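Local coordinates for intracellular sulfur oxidation protein DsrF (Allochromatium vinosum, PDB 2HY5) that is of uncertain function but could take part in the oxidation of intracellular sulfur, assembled with DsrE and DsrH in the DsrEFH complex, at residues A15-I20 and I60-F65; V41-D46 and R78-D83. All blocks are in the same frame, centred on the assembly; numbering follows the deposited sequence.

Contact 1. Residues A15-I20 and I60-F65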
ATOM      1  N   ALA B  15       7.755  -7.816  -4.191  1.00  8.80           N
ATOM      2  CA  ALA B  15       9.022  -8.204  -3.593  1.00  7.15           C
ATOM      3  C   ALA B  15       8.765  -8.608  -2.150  1.00  7.63           C
ATOM      4  O   ALA B  15       7.831  -8.118  -1.519  1.00  9.52           O
ATOM      5  CB  ALA B  15      10.012  -7.034  -3.645  1.00  7.26           C
ATOM      6  N   PRO B  16       9.593  -9.514  -1.610  1.00  7.44           N
ATOM      7  CA  PRO B  16       9.445  -9.980  -0.231  1.00  8.57           C
ATOM      8  C   PRO B  16       9.926  -8.962   0.805  1.00  9.14           C
ATOM      9  O   PRO B  16      10.691  -8.046   0.486  1.00  8.48           O
ATOM     10  CB  PRO B  16      10.276 -11.258  -0.222  1.00  8.44           C
ATOM     11  CG  PRO B  16      11.401 -10.906  -1.131  1.00  8.73           C
ATOM     12  CD  PRO B  16      10.695 -10.224  -2.287  1.00  9.18           C
ATOM     13  N   TYR B  17       9.436  -9.125   2.033  1.00  9.52           N
ATOM     14  CA  TYR B  17       9.791  -8.300   3.187  1.00  9.81           C
ATOM     15  C   TYR B  17       9.263  -6.872   3.277  1.00  9.82           C
ATOM     16  O   TYR B  17       8.870  -6.438   4.357  1.00 11.40           O
ATOM     17  CB  TYR B  17      11.309  -8.308   3.370  1.00  8.69           C
ATOM     18  CG  TYR B  17      11.857  -9.704   3.489  1.00  9.60           C
ATOM     19  CD1 TYR B  17      12.656 -10.248   2.484  1.00 10.97           C
ATOM     20  CD2 TYR B  17      11.532 -10.510   4.584  1.00 10.03           C
ATOM     21  CE1 TYR B  17      13.113 -11.560   2.562  1.00 13.38           C
ATOM     22  CE2 TYR B  17      11.986 -11.823   4.668  1.00 11.80           C
ATOM     23  CZ  TYR B  17      12.771 -12.341   3.653  1.00 13.38           C
ATOM     24  OH  TYR B  17      13.193 -13.649   3.718  1.00 15.63           O
ATOM     25  N   GLY B  18       9.259  -6.143   2.167  1.00  5.76           N
ATOM     26  CA  GLY B  18       8.753  -4.775   2.190  1.00  7.24           C
ATOM     27  C   GLY B  18       7.285  -4.776   2.585  1.00  8.12           C
ATOM     28  O   GLY B  18       6.782  -3.830   3.209  1.00  8.69           O
ATOM     29  N   THR B  19       6.597  -5.843   2.197  1.00  8.96           N
ATOM     30  CA  THR B  19       5.189  -6.039   2.521  1.00  8.69           C
ATOM     31  C   THR B  19       5.026  -7.510   2.886  1.00  8.40           C
ATOM     32  O   THR B  19       5.912  -8.326   2.638  1.00  9.95           O
ATOM     33  CB  THR B  19       4.252  -5.723   1.334  1.00  9.63           C
ATOM     34  OG1 THR B  19       4.651  -6.482   0.184  1.00 12.29           O
ATOM     35  CG2 THR B  19       4.276  -4.235   1.006  1.00  9.44           C
ATOM     36  N   ILE B  20       3.886  -7.855   3.462  1.00  6.22           N
ATOM     37  CA  ILE B  20       3.660  -9.225   3.874  1.00  7.25           C
ATOM     38  C   ILE B  20       3.069 -10.099   2.770  1.00  6.74           C
ATOM     39  O   ILE B  20       2.981 -11.313   2.926  1.00  7.68           O
ATOM     40  CB  ILE B  20       2.721  -9.263   5.109  1.00 16.70           C
ATOM     41  CG1 ILE B  20       2.822 -10.619   5.809  1.00 19.43           C
ATOM     42  CG2 ILE B  20       1.287  -8.985   4.681  1.00 19.09           C
ATOM     43  CD1 ILE B  20       2.083 -10.685   7.126  1.00 22.69           C
ATOM     44  N   ILE B  60      17.556  -7.309   9.660  1.00  9.77           N
ATOM     45  CA  ILE B  60      16.302  -6.564   9.713  1.00 10.54           C
ATOM     46  C   ILE B  60      15.348  -7.035  10.803  1.00 10.88           C
ATOM     47  O   ILE B  60      14.225  -6.545  10.897  1.00 11.55           O
ATOM     48  CB  ILE B  60      15.555  -6.589   8.350  1.00 12.80           C
ATOM     49  CG1 ILE B  60      15.250  -8.024   7.932  1.00 13.63           C
ATOM     50  CG2 ILE B  60      16.382  -5.884   7.291  1.00 11.51           C
ATOM     51  CD1 ILE B  60      14.330  -8.118   6.732  1.00 15.80           C
ATOM     52  N   GLY B  61      15.799  -7.983  11.618  1.00 13.17           N
ATOM     53  CA  GLY B  61      14.985  -8.482  12.712  1.00 16.84           C
ATOM     54  C   GLY B  61      13.735  -9.262  12.345  1.00 18.20           C
ATOM     55  O   GLY B  61      12.779  -9.291  13.119  1.00 18.86           O
ATOM     56  N   MET B  62      13.737  -9.893  11.176  1.00 15.75           N
ATOM     57  CA  MET B  62      12.592 -10.684  10.722  1.00 18.10           C
ATOM     58  C   MET B  62      12.998 -12.119  10.444  1.00 17.32           C
ATOM     59  O   MET B  62      14.152 -12.392  10.128  1.00 18.63           O
ATOM     60  CB  MET B  62      12.018 -10.126   9.422  1.00 21.40           C
ATOM     61  CG  MET B  62      11.276  -8.829   9.524  1.00 24.21           C
ATOM     62  SD  MET B  62      10.576  -8.488   7.904  1.00 21.10           S
ATOM     63  CE  MET B  62       9.089  -9.472   7.960  1.00 28.18           C
ATOM     64  N   LYS B  63      12.042 -13.034  10.542  1.00 20.11           N
ATOM     65  CA  LYS B  63      12.324 -14.433  10.262  1.00 19.46           C
ATOM     66  C   LYS B  63      12.479 -14.589   8.756  1.00 18.72           C
ATOM     67  O   LYS B  63      11.744 -13.979   7.976  1.00 18.18           O
ATOM     68  CB  LYS B  63      11.184 -15.328  10.746  1.00 25.39           C
ATOM     69  CG  LYS B  63      11.391 -16.798  10.410  1.00 28.06           C
ATOM     70  CD  LYS B  63      10.142 -17.611  10.695  1.00 30.87           C
ATOM     71  CE  LYS B  63      10.304 -19.051  10.239  1.00 33.51           C
ATOM     72  NZ  LYS B  63       9.021 -19.804  10.329  1.00 34.78           N
ATOM     73  N   ASN B  64      13.452 -15.397   8.360  1.00 15.30           N
ATOM     74  CA  ASN B  64      13.725 -15.664   6.956  1.00 14.21           C
ATOM     75  C   ASN B  64      12.763 -16.774   6.528  1.00 13.38           C
ATOM     76  O   ASN B  64      12.910 -17.917   6.954  1.00 11.17           O
ATOM     77  CB  ASN B  64      15.186 -16.112   6.826  1.00 15.79           C
ATOM     78  CG  ASN B  64      15.615 -16.351   5.394  1.00 16.96           C
ATOM     79  OD1 ASN B  64      16.809 -16.469   5.116  1.00 20.23           O
ATOM     80  ND2 ASN B  64      14.656 -16.436   4.483  1.00 12.58           N
ATOM     81  N   PHE B  65      11.769 -16.443   5.705  1.00 15.64           N
ATOM     82  CA  PHE B  65      10.808 -17.456   5.270  1.00 16.05           C
ATOM     83  C   PHE B  65      11.130 -18.091   3.924  1.00 16.69           C
ATOM     84  O   PHE B  65      10.395 -18.960   3.451  1.00 15.21           O
ATOM     85  CB  PHE B  65       9.379 -16.887   5.236  1.00 13.12           C
ATOM     86  CG  PHE B  65       9.163 -15.803   4.211  1.00 11.72           C
ATOM     87  CD1 PHE B  65       9.425 -14.469   4.515  1.00 12.89           C
ATOM     88  CD2 PHE B  65       8.675 -16.114   2.944  1.00 11.77           C
ATOM     89  CE1 PHE B  65       9.197 -13.460   3.568  1.00 13.88           C
ATOM     90  CE2 PHE B  65       8.445 -15.116   1.994  1.00 11.60           C
ATOM     91  CZ  PHE B  65       8.706 -13.788   2.306  1.00 12.35           C
TER

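Contact 2. Residues V41-D46 and R78-D83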
ATOM      1  N   VAL B  41       2.145 -21.705  -9.863  1.00  8.05           N
ATOM      2  CA  VAL B  41       2.543 -20.501  -9.159  1.00  8.07           C
ATOM      3  C   VAL B  41       3.408 -19.710 -10.118  1.00  7.50           C
ATOM      4  O   VAL B  41       4.405 -20.218 -10.613  1.00  9.38           O
ATOM      5  CB  VAL B  41       3.354 -20.842  -7.900  1.00  9.11           C
ATOM      6  CG1 VAL B  41       3.658 -19.573  -7.118  1.00 10.82           C
ATOM      7  CG2 VAL B  41       2.581 -21.825  -7.045  1.00 11.66           C
ATOM      8  N   LEU B  42       3.006 -18.475 -10.392  1.00  6.98           N
ATOM      9  CA  LEU B  42       3.744 -17.622 -11.312  1.00  7.33           C
ATOM     10  C   LEU B  42       4.362 -16.434 -10.605  1.00  7.54           C
ATOM     11  O   LEU B  42       3.702 -15.755  -9.819  1.00  8.10           O
ATOM     12  CB  LEU B  42       2.814 -17.113 -12.421  1.00 13.14           C
ATOM     13  CG  LEU B  42       3.384 -16.056 -13.377  1.00 15.31           C
ATOM     14  CD1 LEU B  42       4.538 -16.645 -14.175  1.00 14.72           C
ATOM     15  CD2 LEU B  42       2.285 -15.569 -14.315  1.00 17.29           C
ATOM     16  N   PHE B  43       5.634 -16.192 -10.886  1.00  7.90           N
ATOM     17  CA  PHE B  43       6.338 -15.062 -10.307  1.00  9.09           C
ATOM     18  C   PHE B  43       6.594 -14.118 -11.462  1.00  8.04           C
ATOM     19  O   PHE B  43       7.275 -14.465 -12.426  1.00  9.16           O
ATOM     20  CB  PHE B  43       7.646 -15.510  -9.654  1.00  6.92           C
ATOM     21  CG  PHE B  43       7.444 -16.427  -8.482  1.00  7.79           C
ATOM     22  CD1 PHE B  43       7.228 -17.786  -8.673  1.00  8.27           C
ATOM     23  CD2 PHE B  43       7.421 -15.919  -7.184  1.00  8.29           C
ATOM     24  CE1 PHE B  43       6.988 -18.633  -7.592  1.00 11.96           C
ATOM     25  CE2 PHE B  43       7.181 -16.754  -6.097  1.00 10.80           C
ATOM     26  CZ  PHE B  43       6.965 -18.116  -6.300  1.00  8.18           C
ATOM     27  N   LEU B  44       6.019 -12.929 -11.356  1.00  6.81           N
ATOM     28  CA  LEU B  44       6.126 -11.908 -12.384  1.00  8.15           C
ATOM     29  C   LEU B  44       6.503 -10.569 -11.764  1.00  7.22           C
ATOM     30  O   LEU B  44       6.237 -10.319 -10.584  1.00  7.01           O
ATOM     31  CB  LEU B  44       4.780 -11.792 -13.109  1.00 13.08           C
ATOM     32  CG  LEU B  44       4.547 -10.646 -14.095  1.00 17.50           C
ATOM     33  CD1 LEU B  44       5.451 -10.812 -15.310  1.00 18.82           C
ATOM     34  CD2 LEU B  44       3.080 -10.633 -14.514  1.00 19.37           C
ATOM     35  N   ASP B  45       7.115  -9.703 -12.563  1.00  7.21           N
ATOM     36  CA  ASP B  45       7.533  -8.391 -12.080  1.00  7.20           C
ATOM     37  C   ASP B  45       8.379  -8.558 -10.817  1.00  5.93           C
ATOM     38  O   ASP B  45       9.245  -9.431 -10.777  1.00  6.29           O
ATOM     39  CB  ASP B  45       6.306  -7.510 -11.820  1.00  9.83           C
ATOM     40  CG  ASP B  45       5.546  -7.176 -13.104  1.00 16.13           C
ATOM     41  OD1 ASP B  45       6.204  -6.942 -14.142  1.00 17.43           O
ATOM     42  OD2 ASP B  45       4.298  -7.136 -13.081  1.00 17.80           O
ATOM     43  N   ASP B  46       8.142  -7.751  -9.784  1.00  9.23           N
ATOM     44  CA  ASP B  46       8.950  -7.877  -8.571  1.00  9.26           C
ATOM     45  C   ASP B  46       8.763  -9.206  -7.858  1.00  8.82           C
ATOM     46  O   ASP B  46       9.501  -9.527  -6.929  1.00  8.62           O
ATOM     47  CB  ASP B  46       8.682  -6.725  -7.594  1.00 10.91           C
ATOM     48  CG  ASP B  46       9.406  -5.446  -7.982  1.00 13.58           C
ATOM     49  OD1 ASP B  46      10.320  -5.506  -8.829  1.00 13.45           O
ATOM     50  OD2 ASP B  46       9.061  -4.382  -7.425  1.00 15.65           O
ATOM     51  N   ARG B  78       3.911 -28.749  -8.751  1.00 13.41           N
ATOM     52  CA  ARG B  78       4.804 -29.183  -9.819  1.00 14.56           C
ATOM     53  C   ARG B  78       5.090 -28.056 -10.807  1.00 13.12           C
ATOM     54  O   ARG B  78       6.155 -28.022 -11.432  1.00 13.62           O
ATOM     55  CB  ARG B  78       4.157 -30.364 -10.554  1.00 27.66           C
ATOM     56  CG  ARG B  78       4.885 -30.849 -11.799  1.00 33.14           C
ATOM     57  CD  ARG B  78       6.226 -31.473 -11.464  1.00 36.51           C
ATOM     58  NE  ARG B  78       6.816 -32.154 -12.611  1.00 41.74           N
ATOM     59  CZ  ARG B  78       6.370 -33.302 -13.116  1.00 44.33           C
ATOM     60  NH1 ARG B  78       5.322 -33.909 -12.574  1.00 45.84           N
ATOM     61  NH2 ARG B  78       6.972 -33.843 -14.165  1.00 47.50           N
ATOM     62  N   ARG B  79       4.139 -27.136 -10.938  1.00 12.74           N
ATOM     63  CA  ARG B  79       4.269 -26.026 -11.873  1.00 13.05           C
ATOM     64  C   ARG B  79       4.588 -24.678 -11.231  1.00 10.78           C
ATOM     65  O   ARG B  79       3.709 -24.011 -10.689  1.00 12.25           O
ATOM     66  CB  ARG B  79       2.988 -25.900 -12.702  1.00 24.88           C
ATOM     67  CG  ARG B  79       2.641 -27.145 -13.494  1.00 30.65           C
ATOM     68  CD  ARG B  79       3.793 -27.547 -14.403  1.00 35.28           C
ATOM     69  NE  ARG B  79       3.510 -28.780 -15.135  1.00 39.88           N
ATOM     70  CZ  ARG B  79       4.378 -29.389 -15.935  1.00 40.96           C
ATOM     71  NH1 ARG B  79       5.590 -28.885 -16.110  1.00 43.85           N
ATOM     72  NH2 ARG B  79       4.031 -30.505 -16.562  1.00 43.35           N
ATOM     73  N   ILE B  80       5.853 -24.286 -11.316  1.00  9.82           N
ATOM     74  CA  ILE B  80       6.320 -23.015 -10.775  1.00  8.24           C
ATOM     75  C   ILE B  80       6.973 -22.279 -11.939  1.00  7.68           C
ATOM     76  O   ILE B  80       7.942 -22.761 -12.519  1.00  9.31           O
ATOM     77  CB  ILE B  80       7.335 -23.244  -9.639  1.00 13.52           C
ATOM     78  CG1 ILE B  80       6.637 -23.959  -8.479  1.00 15.63           C
ATOM     79  CG2 ILE B  80       7.920 -21.917  -9.181  1.00 15.01           C
ATOM     80  CD1 ILE B  80       7.539 -24.257  -7.302  1.00 17.51           C
ATOM     81  N   TYR B  81       6.417 -21.124 -12.290  1.00  7.22           N
ATOM     82  CA  TYR B  81       6.917 -20.344 -13.418  1.00  7.46           C
ATOM     83  C   TYR B  81       7.478 -18.984 -13.048  1.00  8.62           C
ATOM     84  O   TYR B  81       6.994 -18.323 -12.133  1.00  7.43           O
ATOM     85  CB  TYR B  81       5.803 -20.141 -14.443  1.00  9.89           C
ATOM     86  CG  TYR B  81       5.166 -21.419 -14.934  1.00 12.64           C
ATOM     87  CD1 TYR B  81       3.927 -21.838 -14.446  1.00 14.69           C
ATOM     88  CD2 TYR B  81       5.795 -22.205 -15.895  1.00 15.60           C
ATOM     89  CE1 TYR B  81       3.330 -23.010 -14.909  1.00 15.72           C
ATOM     90  CE2 TYR B  81       5.212 -23.375 -16.362  1.00 16.19           C
ATOM     91  CZ  TYR B  81       3.981 -23.771 -15.868  1.00 16.61           C
ATOM     92  OH  TYR B  81       3.406 -24.926 -16.340  1.00 18.06           O
ATOM     93  N   VAL B  82       8.490 -18.561 -13.801  1.00  9.08           N
ATOM     94  CA  VAL B  82       9.136 -17.271 -13.587  1.00  8.62           C
ATOM     95  C   VAL B  82       9.235 -16.557 -14.928  1.00  8.45           C
ATOM     96  O   VAL B  82       9.746 -17.117 -15.895  1.00  8.02           O
ATOM     97  CB  VAL B  82      10.550 -17.450 -12.995  1.00 10.58           C
ATOM     98  CG1 VAL B  82      11.185 -16.091 -12.742  1.00 10.92           C
ATOM     99  CG2 VAL B  82      10.462 -18.243 -11.701  1.00 12.67           C
ATOM    100  N   ASP B  83       8.737 -15.324 -14.978  1.00  8.16           N
ATOM    101  CA  ASP B  83       8.744 -14.523 -16.202  1.00  7.15           C
ATOM    102  C   ASP B  83      10.160 -14.118 -16.602  1.00  9.11           C
ATOM    103  O   ASP B  83      10.831 -13.406 -15.870  1.00  8.36           O
ATOM    104  CB  ASP B  83       7.882 -13.274 -16.005  1.00 12.00           C
ATOM    105  CG  ASP B  83       7.783 -12.433 -17.259  1.00 14.43           C
ATOM    106  OD1 ASP B  83       7.285 -12.952 -18.282  1.00 18.29           O
ATOM    107  OD2 ASP B  83       8.204 -11.256 -17.224  1.00 15.30           O
TER

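Contact 1. Residues A15-I20 and I60-F65
Y17 reaches across from the loop that follows strand 7-12 to the long loop between strands 38-43 and 79-83, so the contact joins two connections at one end of the parallel sheet in the alpha/beta fold of this DsrE/DsrF-like family protein. The tyrosine side chain leaves a backbone with positive phi, and CG stands anti to the carbonyl carbon (chi1 -55°), which brings the end of the ring nearer to I60-F65. From CB outward, Y17 CD2 is the first ring atom to meet the other loop: I60 CD1 lies 4.3 Å from it and M62 SD 4.0 Å, the latter an oblique Met-aromatic contact. Next along that edge, Y17 CE2 comes within 3.4 Å of F65 CE1, while K63 O sits near the ring plane. The Y17 and F65 rings meet obliquely, planes at 55° and centroids 5.1 Å apart. At the tip, OH is hydrogen-bonded to Q55 of the same chain. Putting an alanine at Y17 would probably leave Q55 without this partner and open a gap between M62 and F65. The loops also face other subunits: Y17 and I60 pack on A68 of a DsrH chain, and K63 forms a salt bridge with D56 of a DsrE chain. The far end of the F65 ring is met by P16, whose CB lies 3.9 Å from F65 CZ.

Contact 2. Residues V41-D46 and R78-D83
The F43 ring turns an edge to the neighbouring strand: Y81 O lies in its plane, 3.5 Å from F43 CD1, and farther along the rim I80 CG2 approaches F43 CE1 to 3.8 Å. V82 CG2 comes to the ring obliquely, as V41 O does to the Y81 ring. F43 and I80 run side by side in the same direction, on the sheet face they share with V41 and V82. On the opposite face L42 crosses Y81 at about a right angle; its CG is anti to the backbone N (chi1 172°), and L42 CD1 rests 3.7 Å from Y81 CB. Helix 120-129 covers this side, with V123 against L42 and L126 against Y81.

Four backbone hydrogen bonds join the strands in parallel register. V41 N gives to R79 O and Y81 N to V41 O, the second at 2.8 Å; F43 N then gives to Y81 O, tilted 20° from the carbonyl plane, and D83 N to F43 O at 3.1 Å. Past the last bridge, L44 CD1 packs 3.4 Å from D83 OD2. That carboxylate is hydrogen-bonded to S86, and D83 is the N-cap of helix 84-89. F23 of a DsrH chain packs on both L44 and D83. With strand 7-12 beyond 41-43 and strand 115-118 beyond 79-83, the pair is interior to the five-stranded parallel sheet, with helix 120-129 packed on one face: the alpha/beta core of this DsrE/DsrF-like family protein.

In the fold
Contact 2 lies in the core, its centre about 5 Å from that of the chain, whereas the centre of contact 1, between two loops, is about 16 Å from that of the chain; the two contact centres are about 19 Å apart. They nevertheless touch where the loops leave the sheet: A15 N packs 3.7 Å from D46 CB. Their segments alternate along the chain, so the loop carrying I60-F65 is part of the connection between the two strands paired in contact 2. Both contacts also border partner subunits. Contact 1 is flanked by DsrE and DsrH, while D45 and D46, just past the paired strands of contact 2, hydrogen-bond to S19 and S10 of two DsrH chains.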